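Local coordinates for protein putative esterase (Uncultured bacterium, PDB 7C4D) that probably hydrolyses carboxylic ester bonds, as a bacterial esterase of the alpha/beta hydrolase fold, at residues S70-S73 against M74-L78; G98-T101 against A102-F105; K197-I200 against N201-G205. All coordinates share one frame; numbering follows the deposited sequence. Where two conformers were deposited one is given.

Interaction 1 of 3, residues S70-S73 against M74-L78; sequences SYES and MAEDL
Residues 70-73 and 74-78 are one unbroken piece of chain forming the start of helix 71-84, in which Met74 N, Ala75 N, Glu76 N and Asp77 N bond to the carbonyls of Ser70, Tyr71, Glu72 and Ser73 in turn. The first of these, Met74 N to Ser70 O, is 3.1 Å long and nearly straight (169° at the hydrogen). Ser70 is the N-cap: its OG accepts from Ser73 N at 3.2 Å. Ser73 also donates from its hydroxyl: with chi1 67° OG lies between the backbone N and the carbonyl carbon and reaches Ser70 O at 2.8 Å. Ser70 O is thus gripped by two donors, the Met74 amide in the carbonyl plane and the Ser73 hydroxyl tilted 22° from it.

On the buried side of the turn, the bent end of Met74 brings its CE methyl to Tyr71 CD1 at 3.7 Å, meeting the phenol ring obliquely. The ring also packs on Met97, Lys100 and Thr101 of helix 97-108, and its hydroxyl is hydrogen-bonded to Ile202 O. One turn further on, Asp77 CG lies 3.3 Å from Ser73 O, while the carboxylate makes a salt bridge to Arg58 and accepts from Leu12 N. Facing outward, Glu72 OE1 and Glu76 OE1 come within 4.3 Å of each other; Glu76 bends at chi2 and uses OE2 to accept from His79 ND1.

Two bonds given by Ser73 to Ser70, one to its OG and one to its O, therefore satisfy polar groups of the first turn, while Tyr71 and Met74 give it an apolar inner side. Glu76, with Glu72 and Glu80 as acidic neighbours, would be expected to feel mild repulsion, a cost that the bond from His79 may lessen.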
ATOM      1  N   SER A  70      -8.455 -10.468  -1.648  1.00 55.47           N
ATOM      2  CA  SER A  70      -8.977  -9.788  -2.817  1.00 49.24           C
ATOM      3  C   SER A  70      -9.196  -8.305  -2.466  1.00 55.93           C
ATOM      4  O   SER A  70      -9.304  -7.990  -1.288  1.00 56.60           O
ATOM      5  CB  SER A  70     -10.253 -10.462  -3.217  1.00 47.26           C
ATOM      6  OG  SER A  70     -11.326 -10.027  -2.399  1.00 50.08           O
ATOM      7  N   TYR A  71      -9.327  -7.424  -3.474  1.00 47.71           N
ATOM      8  CA  TYR A  71      -9.454  -5.994  -3.275  1.00 48.61           C
ATOM      9  C   TYR A  71     -10.834  -5.727  -2.717  1.00 53.04           C
ATOM     10  O   TYR A  71     -11.067  -4.738  -2.016  1.00 54.72           O
ATOM     11  CB  TYR A  71      -9.164  -5.221  -4.563  1.00 43.53           C
ATOM     12  CG  TYR A  71      -7.691  -5.114  -4.879  1.00 47.99           C
ATOM     13  CD1 TYR A  71      -6.838  -4.477  -3.980  1.00 46.51           C
ATOM     14  CD2 TYR A  71      -7.151  -5.567  -6.078  1.00 46.82           C
ATOM     15  CE1 TYR A  71      -5.477  -4.407  -4.188  1.00 39.71           C
ATOM     16  CE2 TYR A  71      -5.794  -5.438  -6.344  1.00 42.09           C
ATOM     17  CZ  TYR A  71      -4.957  -4.863  -5.382  1.00 49.44           C
ATOM     18  OH  TYR A  71      -3.610  -4.673  -5.519  1.00 42.44           O
ATOM     19  N   GLU A  72     -11.738  -6.655  -3.021  1.00 50.30           N
ATOM     20  CA  GLU A  72     -13.095  -6.567  -2.512  1.00 52.41           C
ATOM     21  C   GLU A  72     -13.054  -6.660  -0.985  1.00 49.87           C
ATOM     22  O   GLU A  72     -13.703  -5.883  -0.292  1.00 55.45           O
ATOM     23  CB  GLU A  72     -13.940  -7.679  -3.134  1.00 63.12           C
ATOM     24  CG  GLU A  72     -15.342  -7.785  -2.578  1.00 76.31           C
ATOM     25  CD  GLU A  72     -16.264  -6.660  -3.010  1.00 87.56           C
ATOM     26  OE1 GLU A  72     -17.003  -6.158  -2.141  1.00 87.79           O
ATOM     27  OE2 GLU A  72     -16.245  -6.300  -4.213  1.00 92.52           O
ATOM     28  N   SER A  73     -12.278  -7.618  -0.472  1.00 51.83           N
ATOM     29  CA  SER A  73     -12.265  -7.915   0.952  1.00 53.77           C
ATOM     30  C   SER A  73     -11.499  -6.821   1.685  1.00 49.55           C
ATOM     31  O   SER A  73     -11.939  -6.391   2.750  1.00 53.05           O
ATOM     32  CB  SER A  73     -11.689  -9.296   1.255  1.00 48.10           C
ATOM     33  OG  SER A  73     -10.308  -9.365   0.950  1.00 55.33           O
ATOM     34  N   MET A  74     -10.369  -6.395   1.087  1.00 45.65           N
ATOM     35  CA  MET A  74      -9.537  -5.326   1.630  1.00 46.26           C
ATOM     36  C   MET A  74     -10.319  -4.019   1.663  1.00 46.60           C
ATOM     37  O   MET A  74     -10.288  -3.355   2.677  1.00 49.96           O
ATOM     38  CB  MET A  74      -8.206  -5.205   0.882  1.00 49.08           C
ATOM     39  CG  MET A  74      -7.323  -6.405   1.169  1.00 46.05           C
ATOM     40  SD  MET A  74      -5.566  -6.408   0.791  1.00 51.24           S
ATOM     41  CE  MET A  74      -5.640  -6.373  -0.996  1.00 46.15           C
ATOM     42  N   ALA A  75     -11.144  -3.756   0.627  1.00 47.23           N
ATOM     43  CA  ALA A  75     -12.038  -2.603   0.560  1.00 42.31           C
ATOM     44  C   ALA A  75     -13.052  -2.646   1.681  1.00 49.52           C
ATOM     45  O   ALA A  75     -13.423  -1.600   2.227  1.00 48.28           O
ATOM     46  CB  ALA A  75     -12.753  -2.528  -0.770  1.00 45.98           C
ATOM     47  N   GLU A  76     -13.527  -3.867   1.983  1.00 49.68           N
ATOM     48  CA  GLU A  76     -14.529  -4.046   3.021  1.00 54.56           C
ATOM     49  C   GLU A  76     -13.933  -3.784   4.405  1.00 45.81           C
ATOM     50  O   GLU A  76     -14.599  -3.188   5.252  1.00 50.69           O
ATOM     51  CB  GLU A  76     -15.222  -5.422   2.947  1.00 58.42           C
ATOM     52  CG  GLU A  76     -16.614  -5.384   3.583  1.00 61.72           C
ATOM     53  CD  GLU A  76     -17.533  -4.372   2.909  1.00 69.21           C
ATOM     54  OE1 GLU A  76     -17.462  -4.254   1.657  1.00 71.98           O
ATOM     55  OE2 GLU A  76     -18.284  -3.677   3.627  1.00 68.17           O
ATOM     56  N   ASP A  77     -12.731  -4.325   4.634  1.00 45.39           N
ATOM     57  CA  ASP A  77     -11.910  -4.025   5.810  1.00 47.25           C
ATOM     58  C   ASP A  77     -11.808  -2.520   6.044  1.00 48.90           C
ATOM     59  O   ASP A  77     -12.082  -2.051   7.155  1.00 49.70           O
ATOM     60  CB  ASP A  77     -10.500  -4.602   5.676  1.00 46.77           C
ATOM     61  CG  ASP A  77     -10.456  -6.124   5.650  1.00 52.49           C
ATOM     62  OD1 ASP A  77     -11.515  -6.764   5.929  1.00 52.18           O
ATOM     63  OD2 ASP A  77      -9.366  -6.660   5.372  1.00 50.31           O
ATOM     64  N   LEU A  78     -11.485  -1.787   4.967  1.00 47.62           N
ATOM     65  CA  LEU A  78     -11.416  -0.333   4.977  1.00 46.27           C
ATOM     66  C   LEU A  78     -12.764   0.250   5.362  1.00 47.97           C
ATOM     67  O   LEU A  78     -12.826   1.100   6.258  1.00 45.44           O
ATOM     68  CB  LEU A  78     -10.921   0.207   3.623  1.00 44.23           C
ATOM     69  CG  LEU A  78     -10.747   1.729   3.555  1.00 47.56           C
ATOM     70  CD1 LEU A  78      -9.868   2.253   4.707  1.00 40.29           C
ATOM     71  CD2 LEU A  78     -10.167   2.126   2.202  1.00 42.98           C
TER

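Interaction 2 of 3, residues G98-T101 against A102-F105; sequences GGKT and AMWF
This is a contact within a single helix, between successive turns of helix 97-108: Gly98, Gly99, Lys100 and Thr101 each receive an amide from the residue four places on. The helix follows strand 90-95 in the beta-alpha-beta unit leading to strand 113-119. Gly98 closes a Gly-x-Ser-x-Gly sequence consistent with the nucleophile elbow of this fold, and the helix begins directly behind that turn.

The bonds become straighter along the segment, from 144° at the hydrogen for Ala102 N to Gly98 O to 172° for Phe105 N to Thr101 O. Over the two glycines lie small or flexible side chains: Ala102 CB is 3.4 Å from Gly98 O, and Met103 passes alongside the peptide carbonyl of Gly99, its CG 3.4 Å from Gly99 O. Bending at chi3 (-80°) turns the Met103 methyl back over the same peptide, with CE 3.6 Å from Gly99 O and 4.2 Å from Lys100 CG. Lys100 itself is extended beyond CG, and its NZ reaches Ser204 O and Gly124 O, two hydrogen bonds that occupy the ammonium group away from the helix. Trp104 was modelled in two positions; in one of them CD1 is 3.4 Å from Lys100 O, near the ring plane, so this approach is tentative.

One side of the helix packs on the central sheet and another on helix 71-84, with Phe105 touching both. Ala102, Met103 and Phe105 press onto the sheet, through Ile92 of strand 90-95 and Leu116, Val118 and Val113 of strand 113-119. Toward helix 71-84, Trp104 touches Glu72 and its ring meets that of Tyr71, while Phe105 reaches His79.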
ATOM      1  N   GLY A  98      -2.137  -0.713  -1.701  1.00 40.69           N
ATOM      2  CA  GLY A  98      -2.984   0.188  -0.920  1.00 38.57           C
ATOM      3  C   GLY A  98      -3.751   1.174  -1.809  1.00 35.31           C
ATOM      4  O   GLY A  98      -4.901   1.512  -1.530  1.00 40.62           O
ATOM      5  N   GLY A  99      -3.145   1.524  -2.937  1.00 34.33           N
ATOM      6  CA  GLY A  99      -3.779   2.407  -3.909  1.00 34.80           C
ATOM      7  C   GLY A  99      -4.944   1.756  -4.650  1.00 43.70           C
ATOM      8  O   GLY A  99      -5.919   2.445  -4.953  1.00 42.82           O
ATOM      9  N   LYS A 100      -4.835   0.444  -4.951  1.00 40.74           N
ATOM     10  CA  LYS A 100      -5.942  -0.271  -5.589  1.00 39.48           C
ATOM     11  C   LYS A 100      -7.100  -0.459  -4.626  1.00 41.94           C
ATOM     12  O   LYS A 100      -8.260  -0.295  -5.009  1.00 48.59           O
ATOM     13  CB  LYS A 100      -5.498  -1.613  -6.167  1.00 44.04           C
ATOM     14  CG  LYS A 100      -5.315  -1.577  -7.674  1.00 51.82           C
ATOM     15  CD  LYS A 100      -4.542  -2.745  -8.237  1.00 53.97           C
ATOM     16  CE  LYS A 100      -4.122  -2.452  -9.659  1.00 53.49           C
ATOM     17  NZ  LYS A 100      -3.363  -3.559 -10.256  1.00 53.58           N
ATOM     18  N   THR A 101      -6.793  -0.823  -3.372  1.00 37.73           N
ATOM     19  CA  THR A 101      -7.841  -0.910  -2.355  1.00 37.41           C
ATOM     20  C   THR A 101      -8.582   0.415  -2.278  1.00 43.15           C
ATOM     21  O   THR A 101      -9.808   0.455  -2.218  1.00 42.73           O
ATOM     22  CB  THR A 101      -7.225  -1.296  -0.998  1.00 38.11           C
ATOM     23  OG1 THR A 101      -6.590  -2.565  -1.110  1.00 45.85           O
ATOM     24  CG2 THR A 101      -8.180  -1.333   0.167  1.00 33.38           C
ATOM     25  N   ALA A 102      -7.817   1.516  -2.315  1.00 43.37           N
ATOM     26  CA  ALA A 102      -8.422   2.824  -2.124  1.00 43.46           C
ATOM     27  C   ALA A 102      -9.315   3.157  -3.322  1.00 40.54           C
ATOM     28  O   ALA A 102     -10.417   3.646  -3.141  1.00 46.47           O
ATOM     29  CB  ALA A 102      -7.330   3.859  -1.894  1.00 40.66           C
ATOM     30  N   MET A 103      -8.838   2.863  -4.538  1.00 38.67           N
ATOM     31  CA  MET A 103      -9.625   3.077  -5.743  1.00 43.51           C
ATOM     32  C   MET A 103     -10.899   2.214  -5.738  1.00 44.47           C
ATOM     33  O   MET A 103     -11.977   2.759  -5.996  1.00 44.35           O
ATOM     34  CB  MET A 103      -8.779   2.812  -6.985  1.00 36.00           C
ATOM     35  CG  MET A 103      -7.821   3.919  -7.286  1.00 37.62           C
ATOM     36  SD  MET A 103      -7.048   3.691  -8.888  1.00 48.43           S
ATOM     37  CE  MET A 103      -5.766   2.483  -8.528  1.00 40.62           C
ATOM     38  N   TRP A 104     -10.781   0.919  -5.351  1.00 46.72           N
ATOM     39  CA  TRP A 104     -11.933   0.024  -5.191  0.50 46.13           C
ATOM     40  C   TRP A 104     -12.940   0.631  -4.225  1.00 45.07           C
ATOM     41  O   TRP A 104     -14.102   0.800  -4.584  1.00 45.88           O
ATOM     42  CB  TRP A 104     -11.512  -1.370  -4.698  0.50 46.62           C
ATOM     43  CG  TRP A 104     -11.327  -2.368  -5.795  0.50 51.76           C
ATOM     44  CD1 TRP A 104     -10.272  -2.461  -6.653  0.50 55.00           C
ATOM     45  CD2 TRP A 104     -12.245  -3.415  -6.164  0.50 58.31           C
ATOM     46  NE1 TRP A 104     -10.459  -3.499  -7.527  0.50 59.74           N
ATOM     47  CE2 TRP A 104     -11.660  -4.105  -7.250  0.50 61.64           C
ATOM     48  CE3 TRP A 104     -13.482  -3.848  -5.671  0.50 55.69           C
ATOM     49  CZ2 TRP A 104     -12.286  -5.196  -7.858  0.50 67.29           C
ATOM     50  CZ3 TRP A 104     -14.098  -4.925  -6.275  0.50 61.26           C
ATOM     51  CH2 TRP A 104     -13.509  -5.587  -7.355  0.50 64.40           C
ATOM     52  N   PHE A 105     -12.461   0.974  -3.010  1.00 42.84           N
ATOM     53  CA  PHE A 105     -13.306   1.561  -1.982  1.00 41.06           C
ATOM     54  C   PHE A 105     -13.999   2.849  -2.438  1.00 42.16           C
ATOM     55  O   PHE A 105     -15.162   3.062  -2.100  1.00 41.19           O
ATOM     56  CB  PHE A 105     -12.593   1.700  -0.631  1.00 41.83           C
ATOM     57  CG  PHE A 105     -13.400   2.489   0.374  1.00 49.20           C
ATOM     58  CD1 PHE A 105     -14.315   1.856   1.214  1.00 50.06           C
ATOM     59  CD2 PHE A 105     -13.266   3.875   0.467  1.00 47.06           C
ATOM     60  CE1 PHE A 105     -15.106   2.604   2.082  1.00 41.31           C
ATOM     61  CE2 PHE A 105     -14.037   4.615   1.358  1.00 42.79           C
ATOM     62  CZ  PHE A 105     -14.951   3.977   2.161  1.00 46.06           C
TER

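Interaction 3 of 3, residues K197-I200 against N201-G205; sequences KNII and NIMSG
Asn201 and Asn198 meet through their amides at the start of the short helix 199-203: Asn201 ND2 donates to Asn198 OD1 at 3.2 Å, the two amide planes standing 55° apart. The bond is bent at the hydrogen (139°), and its donor also stands out of the carbonyl plane of Asn198. With CG of Asn201 beside its backbone N (chi1 -84°), the amide hangs back over the previous turn, and Asn201 CB rests 3.2 Å from Asn198 O. That carbonyl also takes Ile202 N at 2.9 Å, nearly along the C=O axis.

Although Asn198 holds the N-cap position, its side chain makes no capping bond. Its OD1 also accepts from Met69 N, and its ND2 donates to Ser194 O and Asp67 O, tying the helix start to helix 192-196 through Ser194 and to the loop before helix 71-84 through Asp67 and Met69.

Ile199 CD1 meets Met203 CE at 4.0 Å. Ile200, on the exposed side, gives its carbonyl to the following turn: Met203 N bonds weakly to Ile200 O at 3.3 Å and weakly to Ile199 O. Ser204 OG donates back to Asn201 O at 3.0 Å.

The side chain of Met203 comes within about 4 Å of an acetate, probably from the crystallisation liquor, which may mark a pocket. The short helix lies between strands 113-119 and 217-222, where alpha/beta hydrolases commonly carry a helical cap.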
ATOM      1  N   LYS A 197      -0.922 -17.069  -2.733  1.00 54.44           N
ATOM      2  CA  LYS A 197      -2.115 -17.610  -3.358  1.00 62.77           C
ATOM      3  C   LYS A 197      -3.114 -16.501  -3.683  1.00 69.32           C
ATOM      4  O   LYS A 197      -4.295 -16.804  -3.899  1.00 68.74           O
ATOM      5  CB  LYS A 197      -2.773 -18.663  -2.456  1.00 77.83           C
ATOM      6  CG  LYS A 197      -1.897 -19.868  -2.123  1.00 87.58           C
ATOM      7  CD  LYS A 197      -2.648 -20.994  -1.460  1.00 95.77           C
ATOM      8  CE  LYS A 197      -1.768 -22.201  -1.229  1.00101.65           C
ATOM      9  NZ  LYS A 197      -2.531 -23.456  -1.411  1.00110.00           N
ATOM     10  N   ASN A 198      -2.654 -15.234  -3.688  1.00 63.77           N
ATOM     11  CA  ASN A 198      -3.506 -14.127  -4.099  1.00 57.44           C
ATOM     12  C   ASN A 198      -2.801 -13.200  -5.092  1.00 57.48           C
ATOM     13  O   ASN A 198      -3.325 -12.113  -5.377  1.00 55.10           O
ATOM     14  CB  ASN A 198      -3.998 -13.272  -2.921  1.00 52.65           C
ATOM     15  CG  ASN A 198      -5.087 -13.916  -2.107  1.00 55.03           C
ATOM     16  OD1 ASN A 198      -6.274 -13.634  -2.303  1.00 47.49           O
ATOM     17  ND2 ASN A 198      -4.673 -14.783  -1.190  1.00 55.35           N
ATOM     18  N   ILE A 199      -1.632 -13.610  -5.606  1.00 50.76           N
ATOM     19  CA  ILE A 199      -0.857 -12.760  -6.509  1.00 59.78           C
ATOM     20  C   ILE A 199      -1.639 -12.331  -7.762  1.00 60.33           C
ATOM     21  O   ILE A 199      -1.409 -11.258  -8.307  1.00 58.59           O
ATOM     22  CB  ILE A 199       0.516 -13.373  -6.857  1.00 63.99           C
ATOM     23  CG1 ILE A 199       1.489 -12.319  -7.396  1.00 75.26           C
ATOM     24  CG2 ILE A 199       0.391 -14.572  -7.796  1.00 69.53           C
ATOM     25  CD1 ILE A 199       2.013 -11.339  -6.350  1.00 81.69           C
ATOM     26  N   ILE A 200      -2.553 -13.167  -8.248  1.00 59.79           N
ATOM     27  CA  ILE A 200      -3.356 -12.794  -9.400  1.00 62.65           C
ATOM     28  C   ILE A 200      -4.365 -11.705  -8.996  1.00 60.80           C
ATOM     29  O   ILE A 200      -4.608 -10.767  -9.751  1.00 51.80           O
ATOM     30  CB  ILE A 200      -4.010 -14.061 -10.020  1.00 65.16           C
ATOM     31  CG1 ILE A 200      -2.974 -15.009 -10.634  1.00 60.54           C
ATOM     32  CG2 ILE A 200      -5.137 -13.734 -11.001  1.00 51.72           C
ATOM     33  CD1 ILE A 200      -1.963 -14.321 -11.524  1.00 68.56           C
ATOM     34  N   ASN A 201      -5.005 -11.892  -7.834  1.00 54.65           N
ATOM     35  CA  ASN A 201      -5.940 -10.955  -7.228  1.00 61.03           C
ATOM     36  C   ASN A 201      -5.284  -9.585  -7.046  1.00 53.81           C
ATOM     37  O   ASN A 201      -5.922  -8.554  -7.271  1.00 49.73           O
ATOM     38  CB  ASN A 201      -6.440 -11.465  -5.874  1.00 60.30           C
ATOM     39  CG  ASN A 201      -7.597 -12.429  -5.986  1.00 66.11           C
ATOM     40  OD1 ASN A 201      -8.065 -12.705  -7.079  1.00 75.69           O
ATOM     41  ND2 ASN A 201      -8.076 -12.931  -4.862  1.00 64.28           N
ATOM     42  N   ILE A 202      -4.007  -9.612  -6.668  1.00 48.01           N
ATOM     43  CA  ILE A 202      -3.283  -8.429  -6.241  1.00 57.44           C
ATOM     44  C   ILE A 202      -2.859  -7.637  -7.478  1.00 56.82           C
ATOM     45  O   ILE A 202      -2.837  -6.401  -7.430  1.00 52.55           O
ATOM     46  CB  ILE A 202      -2.112  -8.833  -5.323  1.00 54.79           C
ATOM     47  CG1 ILE A 202      -2.597  -9.279  -3.940  1.00 57.65           C
ATOM     48  CG2 ILE A 202      -1.054  -7.736  -5.204  1.00 56.96           C
ATOM     49  CD1 ILE A 202      -1.469  -9.840  -3.089  1.00 53.19           C
ATOM     50  N   MET A 203      -2.603  -8.352  -8.595  1.00 52.80           N
ATOM     51  CA  MET A 203      -2.089  -7.730  -9.820  1.00 54.13           C
ATOM     52  C   MET A 203      -3.203  -7.416 -10.825  1.00 47.16           C
ATOM     53  O   MET A 203      -2.915  -6.849 -11.873  1.00 54.39           O
ATOM     54  CB  MET A 203      -1.016  -8.554 -10.528  1.00 54.28           C
ATOM     55  CG  MET A 203       0.191  -8.851  -9.690  1.00 58.42           C
ATOM     56  SD  MET A 203       1.205  -7.388  -9.507  1.00 66.28           S
ATOM     57  CE  MET A 203       1.974  -7.712  -7.931  1.00 62.42           C
ATOM     58  N   SER A 204      -4.461  -7.699 -10.464  1.00 45.61           N
ATOM     59  CA  SER A 204      -5.610  -7.574 -11.343  1.00 54.52           C
ATOM     60  C   SER A 204      -6.090  -6.126 -11.440  1.00 65.57           C
ATOM     61  O   SER A 204      -5.895  -5.328 -10.515  1.00 61.49           O
ATOM     62  CB  SER A 204      -6.721  -8.468 -10.878  1.00 50.54           C
ATOM     63  OG  SER A 204      -7.371  -7.867  -9.780  1.00 63.00           O
ATOM     64  N   GLY A 205      -6.766  -5.830 -12.561  1.00 59.14           N
ATOM     65  CA  GLY A 205      -7.264  -4.512 -12.906  1.00 60.28           C
ATOM     66  C   GLY A 205      -8.624  -4.272 -12.279  1.00 66.19           C
ATOM     67  O   GLY A 205      -9.313  -5.231 -11.949  1.00 67.86           O
TER

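From the N terminus, helix 71-84 starts in interaction 1, helix 97-108 follows strand 90-95 in interaction 2, and interaction 3 makes up the short helix 199-203, far later in the chain. Each closes only a turn of its own helix; the three come in series and neither nest nor cross. In space they converge. Tyr71 of interaction 1 lies between helices 97-108 and 199-203, while Lys100 links interaction 2 to the exit of interaction 3. Together they join two helices flanking the central sheet to the helical region inserted before strand 217-222.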